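Local coordinates for DUF1460 domain-containing protein (Legionella pneumophila subsp. pneumophila, PDB 2IM9), which is of unknown function but probably acts on cell-wall peptidoglycan as an N-acetylmuramoyl-L-alanine amidase-like enzyme of the papain-like peptidase clan, at residues Ile247-Pro252 with Asp265-Gly270; Asn26-Glu31 with Glu76-Arg81. One frame throughout, in Å; residues are numbered along the deposited sequence.

Interaction 1: Ile247-Pro252 with Asp265-Gly270; sequences IEIIRP and DISHLG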
loop_
_atom_site.group_PDB
_atom_site.type_symbol
_atom_site.label_atom_id
_atom_site.label_comp_id
_atom_site.label_asym_id
_atom_site.label_seq_id
_atom_site.Cartn_x
_atom_site.Cartn_y
_atom_site.Cartn_z
ATOM N N ILE A 247 2.681 4.899 -6.485
ATOM C CA ILE A 247 4.157 4.814 -6.563
ATOM C C ILE A 247 4.675 3.947 -5.427
ATOM O O ILE A 247 4.376 4.227 -4.262
ATOM C CB ILE A 247 4.812 6.217 -6.406
ATOM C CG1 ILE A 247 4.371 7.147 -7.540
ATOM C CG2 ILE A 247 6.329 6.100 -6.378
ATOM C CD1 ILE A 247 4.724 8.599 -7.245
ATOM N N GLU A 248 5.417 2.896 -5.773
ATOM C CA GLU A 248 6.067 2.025 -4.784
ATOM C C GLU A 248 7.580 2.205 -4.794
ATOM O O GLU A 248 8.205 2.317 -5.859
ATOM C CB GLU A 248 5.704 0.554 -5.037
ATOM C CG GLU A 248 4.221 0.276 -4.847
ATOM C CD GLU A 248 3.744 -1.066 -5.385
ATOM O OE1 GLU A 248 4.541 -1.798 -6.010
ATOM O OE2 GLU A 248 2.554 -1.384 -5.150
ATOM N N ILE A 249 8.167 2.207 -3.602
ATOM C CA ILE A 249 9.597 2.430 -3.471
ATOM C C ILE A 249 10.295 1.072 -3.428
ATOM O O ILE A 249 9.967 0.254 -2.568
ATOM C CB ILE A 249 9.920 3.258 -2.191
ATOM C CG1 ILE A 249 9.177 4.610 -2.183
ATOM C CG2 ILE A 249 11.440 3.399 -2.021
ATOM C CD1 ILE A 249 9.370 5.474 -3.436
ATOM N N ILE A 250 11.261 0.852 -4.329
ATOM C CA ILE A 250 11.796 -0.488 -4.598
ATOM C C ILE A 250 13.223 -0.665 -4.105
ATOM O O ILE A 250 14.093 0.174 -4.385
ATOM C CB ILE A 250 11.732 -0.799 -6.134
ATOM C CG1 ILE A 250 10.306 -0.553 -6.680
ATOM C CG2 ILE A 250 12.223 -2.230 -6.430
ATOM C CD1 ILE A 250 9.185 -1.286 -5.928
ATOM N N ARG A 251 13.445 -1.756 -3.380
ATOM C CA ARG A 251 14.756 -2.125 -2.875
ATOM C C ARG A 251 15.058 -3.540 -3.399
ATOM O O ARG A 251 14.658 -4.529 -2.773
ATOM C CB ARG A 251 14.750 -2.088 -1.353
ATOM C CG ARG A 251 14.406 -0.724 -0.765
ATOM C CD ARG A 251 14.749 -0.627 0.682
ATOM N NE ARG A 251 14.075 0.485 1.329
ATOM C CZ ARG A 251 14.565 1.123 2.388
ATOM N NH1 ARG A 251 15.741 0.755 2.899
ATOM N NH2 ARG A 251 13.876 2.114 2.943
ATOM N N PRO A 252 15.761 -3.634 -4.552
ATOM C CA PRO A 252 15.971 -4.909 -5.258
ATOM C C PRO A 252 16.769 -5.930 -4.472
ATOM O O PRO A 252 16.559 -7.129 -4.656
ATOM C CB PRO A 252 16.772 -4.514 -6.507
ATOM C CG PRO A 252 16.583 -3.054 -6.644
ATOM C CD PRO A 252 16.357 -2.499 -5.275
ATOM N N ASP A 265 11.253 -6.595 -1.066
ATOM C CA ASP A 265 11.477 -5.829 -2.296
ATOM C C ASP A 265 10.918 -4.399 -2.299
ATOM O O ASP A 265 11.376 -3.565 -3.085
ATOM C CB ASP A 265 10.902 -6.588 -3.506
ATOM C CG ASP A 265 9.512 -7.201 -3.230
ATOM O OD1 ASP A 265 8.891 -6.886 -2.177
ATOM O OD2 ASP A 265 9.058 -8.015 -4.071
ATOM N N ILE A 266 9.903 -4.143 -1.476
ATOM C CA ILE A 266 9.171 -2.865 -1.494
ATOM C C ILE A 266 9.051 -2.312 -0.068
ATOM O O ILE A 266 8.598 -3.027 0.840
ATOM C CB ILE A 266 7.762 -3.023 -2.134
ATOM C CG1 ILE A 266 7.871 -3.588 -3.565
ATOM C CG2 ILE A 266 6.984 -1.692 -2.072
ATOM C CD1 ILE A 266 6.514 -3.872 -4.165
ATOM N N SER A 267 9.441 -1.049 0.130
ATOM C CA SER A 267 9.608 -0.507 1.490
ATOM C C SER A 267 8.584 0.571 1.837
ATOM O O SER A 267 8.378 0.894 3.027
ATOM C CB SER A 267 11.024 0.062 1.655
ATOM O OG SER A 267 11.315 1.005 0.631
ATOM N N HIS A 268 7.921 1.116 0.819
ATOM C CA HIS A 268 6.997 2.234 1.007
ATOM C C HIS A 268 6.157 2.458 -0.250
ATOM O O HIS A 268 6.499 1.987 -1.342
ATOM C CB HIS A 268 7.794 3.517 1.336
ATOM C CG HIS A 268 6.957 4.643 1.849
ATOM N ND1 HIS A 268 7.086 5.939 1.393
ATOM C CD2 HIS A 268 5.990 4.673 2.796
ATOM C CE1 HIS A 268 6.217 6.716 2.025
ATOM N NE2 HIS A 268 5.545 5.972 2.884
ATOM N N LEU A 269 5.035 3.150 -0.076
ATOM C CA LEU A 269 4.192 3.511 -1.216
ATOM C C LEU A 269 3.295 4.687 -0.931
ATOM O O LEU A 269 3.124 5.092 0.221
ATOM C CB LEU A 269 3.397 2.308 -1.749
ATOM C CG LEU A 269 2.200 1.802 -0.935
ATOM C CD1 LEU A 269 1.383 0.857 -1.807
ATOM C CD2 LEU A 269 2.680 1.060 0.262
ATOM N N GLY A 270 2.710 5.230 -1.990
ATOM C CA GLY A 270 1.860 6.424 -1.881
ATOM C C GLY A 270 1.354 6.765 -3.269
ATOM O O GLY A 270 1.490 5.952 -4.199
HETATM O O HOH W 1 11.370 3.422 2.020
#

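Interaction 2: Asn26-Glu31 with Glu76-Arg81; sequences NSAAIE and EGPNAR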
loop_
_atom_site.group_PDB
_atom_site.type_symbol
_atom_site.label_atom_id
_atom_site.label_comp_id
_atom_site.label_asym_id
_atom_site.label_seq_id
_atom_site.Cartn_x
_atom_site.Cartn_y
_atom_site.Cartn_z
ATOM N N ASN A 26 -10.128 0.767 21.183
ATOM C CA ASN A 26 -11.560 0.376 21.044
ATOM C C ASN A 26 -11.899 0.373 19.588
ATOM O O ASN A 26 -12.378 1.383 19.032
ATOM C CB ASN A 26 -12.499 1.341 21.751
ATOM C CG ASN A 26 -13.939 0.795 21.849
ATOM O OD1 ASN A 26 -14.385 -0.030 21.033
ATOM N ND2 ASN A 26 -14.672 1.271 22.859
ATOM N N SER A 27 -11.644 -0.776 18.977
ATOM C CA SER A 27 -11.829 -0.942 17.542
ATOM C C SER A 27 -13.243 -0.705 17.064
ATOM O O SER A 27 -13.422 -0.084 16.023
ATOM C CB SER A 27 -11.336 -2.320 17.094
ATOM O OG SER A 27 -9.934 -2.368 17.289
ATOM N N ALA A 28 -14.245 -1.182 17.801
ATOM C CA ALA A 28 -15.623 -0.934 17.376
ATOM C C ALA A 28 -15.930 0.561 17.334
ATOM O O ALA A 28 -16.578 1.039 16.404
ATOM C CB ALA A 28 -16.605 -1.673 18.263
ATOM N N ALA A 29 -15.457 1.302 18.333
ATOM C CA ALA A 29 -15.716 2.751 18.394
ATOM C C ALA A 29 -15.020 3.501 17.269
ATOM O O ALA A 29 -15.569 4.447 16.702
ATOM C CB ALA A 29 -15.292 3.312 19.735
ATOM N N ILE A 30 -13.797 3.074 16.960
ATOM C CA ILE A 30 -13.036 3.656 15.869
ATOM C C ILE A 30 -13.764 3.456 14.535
ATOM O O ILE A 30 -13.922 4.393 13.744
ATOM C CB ILE A 30 -11.609 3.075 15.826
ATOM C CG1 ILE A 30 -10.833 3.497 17.080
ATOM C CG2 ILE A 30 -10.893 3.510 14.554
ATOM C CD1 ILE A 30 -9.530 2.704 17.285
ATOM N N GLU A 31 -14.243 2.238 14.311
ATOM C CA GLU A 31 -15.006 1.946 13.097
ATOM C C GLU A 31 -16.299 2.749 13.028
ATOM O O GLU A 31 -16.711 3.179 11.937
ATOM C CB GLU A 31 -15.306 0.456 13.010
ATOM C CG GLU A 31 -14.067 -0.414 12.757
ATOM C CD GLU A 31 -14.421 -1.883 12.647
ATOM O OE1 GLU A 31 -15.613 -2.230 12.842
ATOM O OE2 GLU A 31 -13.516 -2.711 12.389
ATOM N N GLU A 76 -8.099 -7.213 11.635
ATOM C CA GLU A 76 -9.258 -7.968 11.161
ATOM C C GLU A 76 -10.542 -7.569 11.894
ATOM O O GLU A 76 -11.618 -8.089 11.586
ATOM C CB GLU A 76 -9.010 -9.475 11.273
ATOM C CG GLU A 76 -8.247 -10.061 10.075
ATOM C CD GLU A 76 -6.834 -9.502 9.954
ATOM O OE1 GLU A 76 -5.995 -9.785 10.848
ATOM O OE2 GLU A 76 -6.577 -8.766 8.974
ATOM N N GLY A 77 -10.432 -6.620 12.821
ATOM C CA GLY A 77 -11.609 -6.035 13.459
ATOM C C GLY A 77 -11.899 -6.549 14.855
ATOM O O GLY A 77 -11.187 -7.415 15.390
ATOM N N PRO A 78 -12.983 -6.046 15.458
ATOM C CA PRO A 78 -13.369 -6.502 16.781
ATOM C C PRO A 78 -13.558 -8.014 16.752
ATOM O O PRO A 78 -13.993 -8.569 15.733
ATOM C CB PRO A 78 -14.724 -5.797 17.009
ATOM C CG PRO A 78 -14.657 -4.562 16.155
ATOM C CD PRO A 78 -13.912 -5.030 14.910
ATOM N N ASN A 79 -13.213 -8.678 17.847
ATOM C CA ASN A 79 -13.397 -10.107 17.977
ATOM C C ASN A 79 -12.519 -10.949 17.056
ATOM O O ASN A 79 -12.714 -12.159 16.972
ATOM C CB ASN A 79 -14.880 -10.483 17.773
ATOM C CG ASN A 79 -15.815 -9.620 18.608
ATOM O OD1 ASN A 79 -15.716 -9.608 19.836
ATOM N ND2 ASN A 79 -16.734 -8.899 17.946
ATOM N N ALA A 80 -11.557 -10.324 16.370
ATOM C CA ALA A 80 -10.699 -11.089 15.468
ATOM C C ALA A 80 -9.802 -12.063 16.231
ATOM O O ALA A 80 -9.481 -11.835 17.395
ATOM C CB ALA A 80 -9.856 -10.146 14.605
ATOM N N ARG A 81 -9.388 -13.141 15.576
ATOM C CA ARG A 81 -8.621 -14.178 16.274
ATOM C C ARG A 81 -7.204 -13.697 16.589
ATOM O O ARG A 81 -6.690 -13.962 17.678
ATOM C CB ARG A 81 -8.581 -15.464 15.434
ATOM C CG ARG A 81 -7.780 -16.637 16.089
ATOM C CD ARG A 81 -8.286 -16.992 17.482
ATOM N NE ARG A 81 -7.730 -18.273 17.933
ATOM C CZ ARG A 81 -8.076 -18.868 19.067
ATOM N NH1 ARG A 81 -8.982 -18.301 19.864
ATOM N NH2 ARG A 81 -7.530 -20.030 19.394
#

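Interaction 1: Ile247-Pro252 with Asp265-Gly270
Arg251 lies alongside Ser267, the edge of its guanidinium toward the serine CB and OG. The two belong to neighbouring antiparallel strands, and the second strand carries a beta bulge of the classic type at Ser267 and His268, with one of its usual two N-H bonds missing. Glu248 with Leu269 and Ile250 with Ile266 are the non-hydrogen-bonded pairs on either side, so Ile249 alone faces the two bulged residues. Ile247 with Gly270 and the bond from Arg251 N to Asp265 O continue the pairing outward. Ile249 accepts from Ser267 N at its O (3.0 Å) and donates through its N to His268 O (2.8 Å). His268 N is buried and has no partner. The Arg251 chain is extended from CG to NE, which sets the guanidinium edge against the serine. Arg251 NE donates to Ser267 OG at 2.9 Å, nearly straight (163°) and in the guanidinium plane. Ser267 OG stands between its own N and carbonyl carbon (chi1 54°), on the arginine side. A water in the same plane bridges the pair, 3.0 Å from Arg251 NH2 and 2.8 Å from Ser267 OG. Thr308 takes NH1, and Trp254 adds a cation-pi contact.

On the other face, Ile250 and Ile266 lie side by side, CD1 against CG1 at 3.6 Å. Glu248 crosses Ile266. Its OE1 is hydrogen-bonded to Asn142 of helix 137-147, which covers this face. Strand 311-317 flanks 247-252 on its other edge.

His268 is the second bulge residue. Its side chain touches Cys95 at the start of helix 95-107, consistent with the Cys-His pair of papain-like enzymes, though no catalytic role is established here. At the strand contact, Ile249 CG1 rests 3.9 Å from His268 CB.

Interaction 2: Asn26-Glu31 with Glu76-Arg81
Glu31 reaches from the first turns of helix 27-45 to Pro78, the second residue of a type II beta turn from Gly77 to Ala80. Its CB points toward the turn. CG lies beside the backbone N (chi1 -69°), and the chain then runs extended, so the carboxylate is carried straight out to the proline. CD comes within 3.9 Å of Pro78 CD. OE2 goes further, to 3.4 Å from Pro78 CD and 4.0 Å from Gly77 CA. OE1 is near the same ring carbon, at longer range, and its main partner is Arg87, in a salt bridge. The proline therefore packs against a carboxylate whose charge is met by an arginine.

Pro78 CG meets the start of the helix. It is 3.8 Å from Ala28 N. Ser27 CB lies 4.1 Å from the same Pro78 CG, and Ala28 CB is about as near. These are van der Waals contacts, and the buried area is small. Ser27 OG is bonded to Gln84 O in the loop that follows the turn, and this second tie joins loop and helix near the proline.

Each partner is also braced from within. The turn is closed by Ala80 N bonding Gly77 O at 3.1 Å. Gly77 has a positive phi (102°), with backbone angles at which a CB would press on the carbonyl O of Glu76. At the helix start, Asn26 forms an Asx motif: Asn26 OD1 accepts from Ala29 N at 3.2 Å, with the donor well above the amide carbonyl plane.

How the interactions relate
The two contacts do not touch. Their centres are about 29 Å apart, and their nearest atoms are about 16 Å apart. Interaction 1 lies deep in the sheet, with its centre about 9 Å from that of the chain. Interaction 2 lies further out, about 21 Å from that centre, and joins the N-terminal helix to a loop. They follow one another along the chain, and interaction 2 closes first. The loop holding 76-81 comes before helix 95-107, which begins at Cys95, the residue touched by His268 of interaction 1. If Cys95 and His268 form the active-site pair, as in papain-like relatives, it lies beside interaction 1, and the separation of the contacts places interaction 2 away from it.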